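Local coordinates for mediator of RNA polymerase II transcription subunit 6 (Schizosaccharomyces pombe, PDB 4H61), which forms part of Mediator, the coactivator complex that relays signals from gene-specific regulators to the basal RNA polymerase II transcription machinery, at residues A[10-15]-A[106-111]; A[71-76]-A[84-89]. All blocks are in the same frame, centred on the assembly; numbering follows the deposited sequence.

Near the N terminus, residues 10-15 run into helix 14-19 and, in interaction 1, lie against 106-111, where the chain turns from strand 97-106 into strand 109-112. This contact closes a loop of 90 residues that contains several helices and the first three strands of the antiparallel sheet. Interaction 2 falls entirely within that loop: strand 70-79 turns back after a few residues as strand 83-91, and 71-76 pairs with 84-89. The two contacts therefore nest without crossing. Their centres are about 16 Å apart, yet both reach the same sheet, interaction 2 joining its first two strands near the centre of the molecule, interaction 1 adding the N-terminal segment beside its last strand.

Interaction 1. Residues A[10-15]-A[106-111]; sequences QWRMPE and CNENIY
With CG anti to the backbone N (chi1 -179°) and the chain straight as far as NE, R12 reaches across to E108 and N109 of the 106-111 segment, while W11, also anti (chi1 175°), lays its indole beside I110. The motif is a single antiparallel bridge at the edge of the sheet, next to the type I' turn C106-N109 of a tight hairpin. W11 and I110 form its hydrogen-bonded pair: W11 N donates to I110 O and I110 N to W11 O, both at 2.9 Å. The indole packs its CZ3 3.5 Å from I110 CD1 and also meets Y31 of helix 28-33, a broad apolar surface suited to the boundary between core and solvent. Long, charged R12 suits the exposed side. Its guanidinium takes the amide oxygen of N109 near its own plane, in a weak but nearly straight bond (NH1 to OD1 3.4 Å, 173°). N109 ND2 lies 2.8 Å from Q10 OE1, the two amide planes almost perpendicular. A leucine at N109 would probably leave R12 NH1 without this acceptor and Q10 OE1 without its close polar neighbour. E108 adds a salt bridge of charge alone, its OE1 over one guanidinium face, 3.5 Å from R12 NH2.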
ATOM      1  N   GLN A  10     -15.112   4.865  -8.140  1.00114.09           N
ATOM      2  CA  GLN A  10     -14.891   5.027  -6.715  1.00113.59           C
ATOM      3  C   GLN A  10     -15.614   3.877  -6.045  1.00108.16           C
ATOM      4  O   GLN A  10     -16.680   3.453  -6.491  1.00112.24           O
ATOM      5  CB  GLN A  10     -15.481   6.340  -6.212  1.00129.71           C
ATOM      6  CG  GLN A  10     -14.732   7.587  -6.641  1.00143.06           C
ATOM      7  CD  GLN A  10     -15.351   8.847  -6.058  1.00148.18           C
ATOM      8  OE1 GLN A  10     -16.441   8.802  -5.486  1.00144.17           O
ATOM      9  NE2 GLN A  10     -14.654   9.973  -6.193  1.00149.55           N
ATOM     10  N   TRP A  11     -15.039   3.376  -4.968  1.00103.53           N
ATOM     11  CA  TRP A  11     -15.594   2.218  -4.295  1.00106.34           C
ATOM     12  C   TRP A  11     -15.850   2.611  -2.846  1.00109.85           C
ATOM     13  O   TRP A  11     -15.098   3.393  -2.267  1.00111.42           O
ATOM     14  CB  TRP A  11     -14.611   1.043  -4.412  1.00103.07           C
ATOM     15  CG  TRP A  11     -14.975  -0.221  -3.668  1.00112.04           C
ATOM     16  CD1 TRP A  11     -15.709  -1.278  -4.143  1.00113.73           C
ATOM     17  CD2 TRP A  11     -14.589  -0.575  -2.328  1.00113.02           C
ATOM     18  NE1 TRP A  11     -15.814  -2.258  -3.177  1.00113.23           N
ATOM     19  CE2 TRP A  11     -15.134  -1.854  -2.057  1.00111.56           C
ATOM     20  CE3 TRP A  11     -13.848   0.070  -1.330  1.00109.39           C
ATOM     21  CZ2 TRP A  11     -14.955  -2.499  -0.828  1.00106.54           C
ATOM     22  CZ3 TRP A  11     -13.670  -0.575  -0.108  1.00106.11           C
ATOM     23  CH2 TRP A  11     -14.222  -1.846   0.129  1.00108.40           C
ATOM     24  N   ARG A  12     -16.934   2.102  -2.279  1.00111.76           N
ATOM     25  CA  ARG A  12     -17.254   2.369  -0.887  1.00122.45           C
ATOM     26  C   ARG A  12     -18.144   1.263  -0.347  1.00127.98           C
ATOM     27  O   ARG A  12     -19.180   0.956  -0.937  1.00134.39           O
ATOM     28  CB  ARG A  12     -17.957   3.720  -0.751  1.00130.21           C
ATOM     29  CG  ARG A  12     -18.312   4.087   0.673  1.00144.47           C
ATOM     30  CD  ARG A  12     -19.069   5.403   0.728  1.00162.99           C
ATOM     31  NE  ARG A  12     -19.605   5.674   2.063  1.00176.74           N
ATOM     32  CZ  ARG A  12     -19.402   6.802   2.736  1.00182.85           C
ATOM     33  NH1 ARG A  12     -18.675   7.777   2.205  1.00181.11           N
ATOM     34  NH2 ARG A  12     -19.930   6.958   3.943  1.00188.47           N
ATOM     35  N   MET A  13     -17.746   0.669   0.773  1.00125.56           N
ATOM     36  CA  MET A  13     -18.509  -0.432   1.355  1.00128.82           C
ATOM     37  C   MET A  13     -18.900  -0.166   2.818  1.00127.71           C
ATOM     38  O   MET A  13     -18.327  -0.749   3.740  1.00121.92           O
ATOM     39  CB  MET A  13     -17.724  -1.743   1.212  1.00126.84           C
ATOM     40  CG  MET A  13     -18.529  -2.996   1.522  1.00131.44           C
ATOM     41  SD  MET A  13     -17.618  -4.525   1.212  1.00141.70           S
ATOM     42  CE  MET A  13     -17.880  -4.727  -0.553  1.00164.07           C
ATOM     43  N   PRO A  14     -19.899   0.710   3.031  1.00137.09           N
ATOM     44  CA  PRO A  14     -20.306   1.183   4.367  1.00138.15           C
ATOM     45  C   PRO A  14     -20.633   0.055   5.346  1.00142.16           C
ATOM     46  O   PRO A  14     -20.430   0.210   6.552  1.00137.80           O
ATOM     47  CB  PRO A  14     -21.573   1.996   4.080  1.00133.19           C
ATOM     48  CG  PRO A  14     -21.464   2.397   2.655  1.00133.92           C
ATOM     49  CD  PRO A  14     -20.757   1.263   1.967  1.00136.22           C
ATOM     50  N   GLU A  15     -21.125  -1.067   4.825  1.00150.93           N
ATOM     51  CA  GLU A  15     -21.539  -2.197   5.655  1.00158.45           C
ATOM     52  C   GLU A  15     -20.354  -2.898   6.315  1.00150.66           C
ATOM     53  O   GLU A  15     -20.515  -3.614   7.301  1.00152.21           O
ATOM     54  CB  GLU A  15     -22.378  -3.196   4.841  1.00169.80           C
ATOM     55  CG  GLU A  15     -21.696  -3.753   3.583  1.00179.46           C
ATOM     56  CD  GLU A  15     -21.857  -2.860   2.350  1.00188.69           C
ATOM     57  OE1 GLU A  15     -22.005  -1.630   2.509  1.00191.70           O
ATOM     58  OE2 GLU A  15     -21.834  -3.393   1.215  1.00190.70           O
ATOM     59  N   CYS A 106     -10.630   8.411   1.173  1.00125.05           N
ATOM     60  CA  CYS A 106     -11.164   9.654   1.698  1.00130.08           C
ATOM     61  C   CYS A 106     -12.632   9.475   2.062  1.00133.48           C
ATOM     62  O   CYS A 106     -13.459   9.196   1.193  1.00135.26           O
ATOM     63  CB  CYS A 106     -11.006  10.756   0.651  1.00127.77           C
ATOM     64  SG  CYS A 106     -11.241  12.414   1.280  1.00161.67           S
ATOM     65  N   ASN A 107     -12.947   9.633   3.344  1.00134.52           N
ATOM     66  CA  ASN A 107     -14.307   9.421   3.842  1.00136.49           C
ATOM     67  C   ASN A 107     -14.880   8.072   3.441  1.00133.61           C
ATOM     68  O   ASN A 107     -16.022   7.992   3.000  1.00140.08           O
ATOM     69  CB  ASN A 107     -15.246  10.538   3.377  1.00140.04           C
ATOM     70  CG  ASN A 107     -14.953  11.859   4.048  1.00147.72           C
ATOM     71  OD1 ASN A 107     -14.234  12.697   3.502  1.00151.80           O
ATOM     72  ND2 ASN A 107     -15.508  12.055   5.241  1.00148.90           N
ATOM     73  N   GLU A 108     -14.069   7.027   3.576  1.00130.71           N
ATOM     74  CA  GLU A 108     -14.461   5.653   3.248  1.00132.40           C
ATOM     75  C   GLU A 108     -14.598   5.400   1.738  1.00127.87           C
ATOM     76  O   GLU A 108     -14.954   4.298   1.306  1.00121.11           O
ATOM     77  CB  GLU A 108     -15.720   5.239   4.017  1.00136.79           C
ATOM     78  CG  GLU A 108     -15.543   5.328   5.522  1.00144.55           C
ATOM     79  CD  GLU A 108     -16.809   5.729   6.247  1.00156.54           C
ATOM     80  OE1 GLU A 108     -17.863   5.102   6.002  1.00160.64           O
ATOM     81  OE2 GLU A 108     -16.748   6.679   7.061  1.00162.28           O
ATOM     82  N   ASN A 109     -14.300   6.429   0.948  1.00123.19           N
ATOM     83  CA  ASN A 109     -14.261   6.309  -0.498  1.00121.99           C
ATOM     84  C   ASN A 109     -12.852   6.008  -0.968  1.00123.67           C
ATOM     85  O   ASN A 109     -11.913   6.744  -0.656  1.00126.65           O
ATOM     86  CB  ASN A 109     -14.729   7.601  -1.151  1.00130.78           C
ATOM     87  CG  ASN A 109     -16.159   7.538  -1.592  1.00141.36           C
ATOM     88  OD1 ASN A 109     -17.073   7.435  -0.771  1.00146.59           O
ATOM     89  ND2 ASN A 109     -16.374   7.606  -2.903  1.00143.91           N
ATOM     90  N   ILE A 110     -12.703   4.925  -1.717  1.00115.47           N
ATOM     91  CA  ILE A 110     -11.419   4.600  -2.298  1.00107.91           C
ATOM     92  C   ILE A 110     -11.423   4.889  -3.799  1.00109.39           C
ATOM     93  O   ILE A 110     -12.371   4.543  -4.505  1.00108.75           O
ATOM     94  CB  ILE A 110     -11.045   3.131  -2.050  1.00106.04           C
ATOM     95  CG1 ILE A 110     -11.281   2.767  -0.585  1.00111.92           C
ATOM     96  CG2 ILE A 110      -9.596   2.872  -2.454  1.00 95.47           C
ATOM     97  CD1 ILE A 110     -10.775   1.385  -0.203  1.00110.06           C
ATOM     98  N   TYR A 111     -10.361   5.537  -4.270  1.00106.08           N
ATOM     99  CA  TYR A 111     -10.170   5.801  -5.687  1.00104.44           C
ATOM    100  C   TYR A 111      -8.690   6.082  -5.957  1.00110.62           C
ATOM    101  O   TYR A 111      -7.953   6.461  -5.043  1.00112.43           O
ATOM    102  CB  TYR A 111     -11.045   6.975  -6.143  1.00105.93           C
ATOM    103  CG  TYR A 111     -10.925   8.223  -5.290  1.00109.26           C
ATOM    104  CD1 TYR A 111      -9.928   9.168  -5.536  1.00105.58           C
ATOM    105  CD2 TYR A 111     -11.812   8.465  -4.244  1.00112.56           C
ATOM    106  CE1 TYR A 111      -9.813  10.319  -4.755  1.00106.34           C
ATOM    107  CE2 TYR A 111     -11.705   9.612  -3.459  1.00118.74           C
ATOM    108  CZ  TYR A 111     -10.702  10.535  -3.721  1.00118.03           C
ATOM    109  OH  TYR A 111     -10.587  11.673  -2.946  1.00127.04           O
TER

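Interaction 2. Residues A[71-76]-A[84-89]; sequences IQFVII and WVIQKQ
The beta hairpin of strands 70-79 and 83-91 owes much of its pairing to this contact, where Q72 meets Q89 and V74 meets Q87 as antiparallel hydrogen-bonded pairs. Q89 N donates to Q72 O at 2.8 Å and Q87 N to V74 O, also at 2.8 Å; I76 N continues the series to V85 O. Between them, F73 faces K88 and I75 faces I86 as non-hydrogen-bonded pairs. The face bearing Q72, V74, Q87 and Q89 carries a chain of amides. Q89 NE2 donates a hydrogen bond to Q72 OE1 (3.1 Å), the donor lying in the carbonyl plane and the two amides nearly coplanar, 29° apart. Q89 OE1 in turn accepts from Q87 NE2 at 2.8 Å, while Q72 NE2 is hydrogen-bonded to N43 OD1 and L65 O. Glutamine suits these buried places because each amide can both donate and accept. V74 crosses the Q89 side chain at about a right angle, its CG2 3.8 Å from Q89 OE1.

These two strands are the first pair of the four-stranded antiparallel sheet, and W84, I86 and K88 also bond through their backbones to strand 97-106. On the other face, K88 lays its methylenes beside the F73 ring, CD 3.5 Å from CE1. A chi1 of 169° turns CG of K88 away from its own amide nitrogen, and the bent chain keeps CB and CD against the ring while its end leads away. F73 also meets F32, and I75 and I86 both touch L29 of helix 28-33, where branched aliphatic residues serve strand and core alike. Toward the hairpin's turn, I76 CG1 packs 3.8 Å from V85 CG1.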
ATOM      1  N   ILE A  71       4.668  -7.190  -5.921  1.00 99.52           N
ATOM      2  CA  ILE A  71       3.646  -6.172  -5.663  1.00100.52           C
ATOM      3  C   ILE A  71       3.358  -6.012  -4.161  1.00104.24           C
ATOM      4  O   ILE A  71       3.192  -7.000  -3.437  1.00106.64           O
ATOM      5  CB  ILE A  71       2.324  -6.495  -6.399  1.00 97.08           C
ATOM      6  CG1 ILE A  71       2.557  -6.583  -7.909  1.00 93.07           C
ATOM      7  CG2 ILE A  71       1.258  -5.457  -6.093  1.00 92.70           C
ATOM      8  CD1 ILE A  71       3.293  -5.418  -8.465  1.00 95.53           C
ATOM      9  N   GLN A  72       3.310  -4.768  -3.696  1.00100.57           N
ATOM     10  CA  GLN A  72       3.052  -4.494  -2.285  1.00100.66           C
ATOM     11  C   GLN A  72       2.143  -3.290  -2.139  1.00101.84           C
ATOM     12  O   GLN A  72       2.169  -2.377  -2.968  1.00102.54           O
ATOM     13  CB  GLN A  72       4.355  -4.232  -1.512  1.00 94.68           C
ATOM     14  CG  GLN A  72       5.385  -5.350  -1.597  1.00103.62           C
ATOM     15  CD  GLN A  72       6.584  -5.146  -0.659  1.00115.94           C
ATOM     16  OE1 GLN A  72       6.965  -4.011  -0.331  1.00113.28           O
ATOM     17  NE2 GLN A  72       7.183  -6.258  -0.227  1.00112.89           N
ATOM     18  N   PHE A  73       1.346  -3.294  -1.077  1.00100.19           N
ATOM     19  CA  PHE A  73       0.532  -2.140  -0.722  1.00102.56           C
ATOM     20  C   PHE A  73       0.951  -1.630   0.647  1.00106.10           C
ATOM     21  O   PHE A  73       1.014  -2.392   1.612  1.00107.90           O
ATOM     22  CB  PHE A  73      -0.950  -2.509  -0.712  1.00105.15           C
ATOM     23  CG  PHE A  73      -1.477  -2.897  -2.062  1.00105.98           C
ATOM     24  CD1 PHE A  73      -1.892  -1.923  -2.964  1.00102.53           C
ATOM     25  CD2 PHE A  73      -1.540  -4.231  -2.440  1.00103.38           C
ATOM     26  CE1 PHE A  73      -2.370  -2.274  -4.213  1.00 99.16           C
ATOM     27  CE2 PHE A  73      -2.019  -4.594  -3.695  1.00102.83           C
ATOM     28  CZ  PHE A  73      -2.436  -3.615  -4.582  1.00100.55           C
ATOM     29  N   VAL A  74       1.254  -0.341   0.732  1.00102.04           N
ATOM     30  CA  VAL A  74       1.653   0.240   2.001  1.00103.09           C
ATOM     31  C   VAL A  74       0.928   1.551   2.236  1.00108.04           C
ATOM     32  O   VAL A  74       0.492   2.219   1.292  1.00110.98           O
ATOM     33  CB  VAL A  74       3.184   0.476   2.080  1.00 95.21           C
ATOM     34  CG1 VAL A  74       3.940  -0.816   1.809  1.00 83.44           C
ATOM     35  CG2 VAL A  74       3.613   1.561   1.098  1.00 95.60           C
ATOM     36  N   ILE A  75       0.792   1.906   3.508  1.00108.89           N
ATOM     37  CA  ILE A  75       0.232   3.188   3.892  1.00108.75           C
ATOM     38  C   ILE A  75       1.360   4.204   3.940  1.00113.85           C
ATOM     39  O   ILE A  75       2.384   3.975   4.590  1.00119.51           O
ATOM     40  CB  ILE A  75      -0.436   3.086   5.263  1.00105.00           C
ATOM     41  CG1 ILE A  75      -1.532   2.014   5.224  1.00105.07           C
ATOM     42  CG2 ILE A  75      -0.981   4.443   5.695  1.00102.15           C
ATOM     43  CD1 ILE A  75      -2.039   1.606   6.578  1.00108.97           C
ATOM     44  N   ILE A  76       1.188   5.318   3.236  1.00110.46           N
ATOM     45  CA  ILE A  76       2.243   6.330   3.174  1.00110.50           C
ATOM     46  C   ILE A  76       1.782   7.687   3.695  1.00118.13           C
ATOM     47  O   ILE A  76       2.550   8.645   3.692  1.00122.58           O
ATOM     48  CB  ILE A  76       2.784   6.506   1.748  1.00 97.94           C
ATOM     49  CG1 ILE A  76       1.711   7.144   0.851  1.00 99.88           C
ATOM     50  CG2 ILE A  76       3.262   5.172   1.202  1.00 89.94           C
ATOM     51  CD1 ILE A  76       2.114   7.257  -0.599  1.00 99.19           C
ATOM     52  N   TRP A  84      -6.525   8.269   4.486  1.00131.29           N
ATOM     53  CA  TRP A  84      -5.272   7.541   4.469  1.00123.88           C
ATOM     54  C   TRP A  84      -4.893   7.434   3.007  1.00126.08           C
ATOM     55  O   TRP A  84      -5.770   7.389   2.142  1.00127.79           O
ATOM     56  CB  TRP A  84      -5.441   6.150   5.063  1.00119.11           C
ATOM     57  CG  TRP A  84      -5.701   6.152   6.524  1.00129.35           C
ATOM     58  CD1 TRP A  84      -4.779   6.009   7.523  1.00133.30           C
ATOM     59  CD2 TRP A  84      -6.970   6.306   7.167  1.00133.44           C
ATOM     60  NE1 TRP A  84      -5.400   6.061   8.749  1.00137.20           N
ATOM     61  CE2 TRP A  84      -6.744   6.245   8.558  1.00137.64           C
ATOM     62  CE3 TRP A  84      -8.277   6.492   6.702  1.00129.00           C
ATOM     63  CZ2 TRP A  84      -7.775   6.361   9.486  1.00142.26           C
ATOM     64  CZ3 TRP A  84      -9.297   6.606   7.623  1.00132.26           C
ATOM     65  CH2 TRP A  84      -9.042   6.539   9.000  1.00140.69           C
ATOM     66  N   VAL A  85      -3.596   7.415   2.728  1.00122.19           N
ATOM     67  CA  VAL A  85      -3.120   7.282   1.358  1.00116.79           C
ATOM     68  C   VAL A  85      -2.288   6.022   1.208  1.00120.04           C
ATOM     69  O   VAL A  85      -1.354   5.780   1.983  1.00125.27           O
ATOM     70  CB  VAL A  85      -2.293   8.496   0.924  1.00114.62           C
ATOM     71  CG1 VAL A  85      -1.718   8.274  -0.476  1.00114.45           C
ATOM     72  CG2 VAL A  85      -3.143   9.752   0.969  1.00107.34           C
ATOM     73  N   ILE A  86      -2.631   5.225   0.199  1.00113.21           N
ATOM     74  CA  ILE A  86      -2.029   3.914  -0.000  1.00107.60           C
ATOM     75  C   ILE A  86      -1.260   3.885  -1.303  1.00107.19           C
ATOM     76  O   ILE A  86      -1.703   4.459  -2.294  1.00114.93           O
ATOM     77  CB  ILE A  86      -3.114   2.825  -0.027  1.00105.18           C
ATOM     78  CG1 ILE A  86      -3.833   2.773   1.323  1.00107.09           C
ATOM     79  CG2 ILE A  86      -2.524   1.471  -0.372  1.00100.50           C
ATOM     80  CD1 ILE A  86      -5.007   1.848   1.341  1.00105.74           C
ATOM     81  N   GLN A  87      -0.106   3.225  -1.299  1.00106.05           N
ATOM     82  CA  GLN A  87       0.719   3.126  -2.493  1.00105.36           C
ATOM     83  C   GLN A  87       0.942   1.683  -2.916  1.00108.50           C
ATOM     84  O   GLN A  87       1.348   0.842  -2.106  1.00108.60           O
ATOM     85  CB  GLN A  87       2.066   3.790  -2.242  1.00110.43           C
ATOM     86  CG  GLN A  87       3.142   3.405  -3.227  1.00112.23           C
ATOM     87  CD  GLN A  87       4.411   4.205  -3.021  1.00119.05           C
ATOM     88  OE1 GLN A  87       4.372   5.436  -2.976  1.00123.28           O
ATOM     89  NE2 GLN A  87       5.544   3.513  -2.881  1.00114.32           N
ATOM     90  N   LYS A  88       0.657   1.400  -4.184  1.00106.89           N
ATOM     91  CA  LYS A  88       1.010   0.124  -4.796  1.00104.70           C
ATOM     92  C   LYS A  88       2.432   0.268  -5.302  1.00102.99           C
ATOM     93  O   LYS A  88       2.756   1.249  -5.973  1.00104.10           O
ATOM     94  CB  LYS A  88       0.048  -0.210  -5.945  1.00105.21           C
ATOM     95  CG  LYS A  88       0.448  -1.387  -6.849  1.00101.25           C
ATOM     96  CD  LYS A  88      -0.810  -2.143  -7.288  1.00105.30           C
ATOM     97  CE  LYS A  88      -0.832  -2.552  -8.757  1.00102.57           C
ATOM     98  NZ  LYS A  88      -1.447  -1.518  -9.638  1.00106.46           N
ATOM     99  N   GLN A  89       3.284  -0.694  -4.968  1.00 99.48           N
ATOM    100  CA  GLN A  89       4.683  -0.626  -5.362  1.00102.60           C
ATOM    101  C   GLN A  89       5.240  -2.009  -5.701  1.00106.54           C
ATOM    102  O   GLN A  89       4.788  -3.024  -5.175  1.00115.31           O
ATOM    103  CB  GLN A  89       5.510   0.004  -4.242  1.00106.91           C
ATOM    104  CG  GLN A  89       5.828  -0.949  -3.089  1.00112.32           C
ATOM    105  CD  GLN A  89       6.281  -0.227  -1.829  1.00117.84           C
ATOM    106  OE1 GLN A  89       6.135   0.991  -1.707  1.00114.38           O
ATOM    107  NE2 GLN A  89       6.837  -0.981  -0.885  1.00124.19           N
TER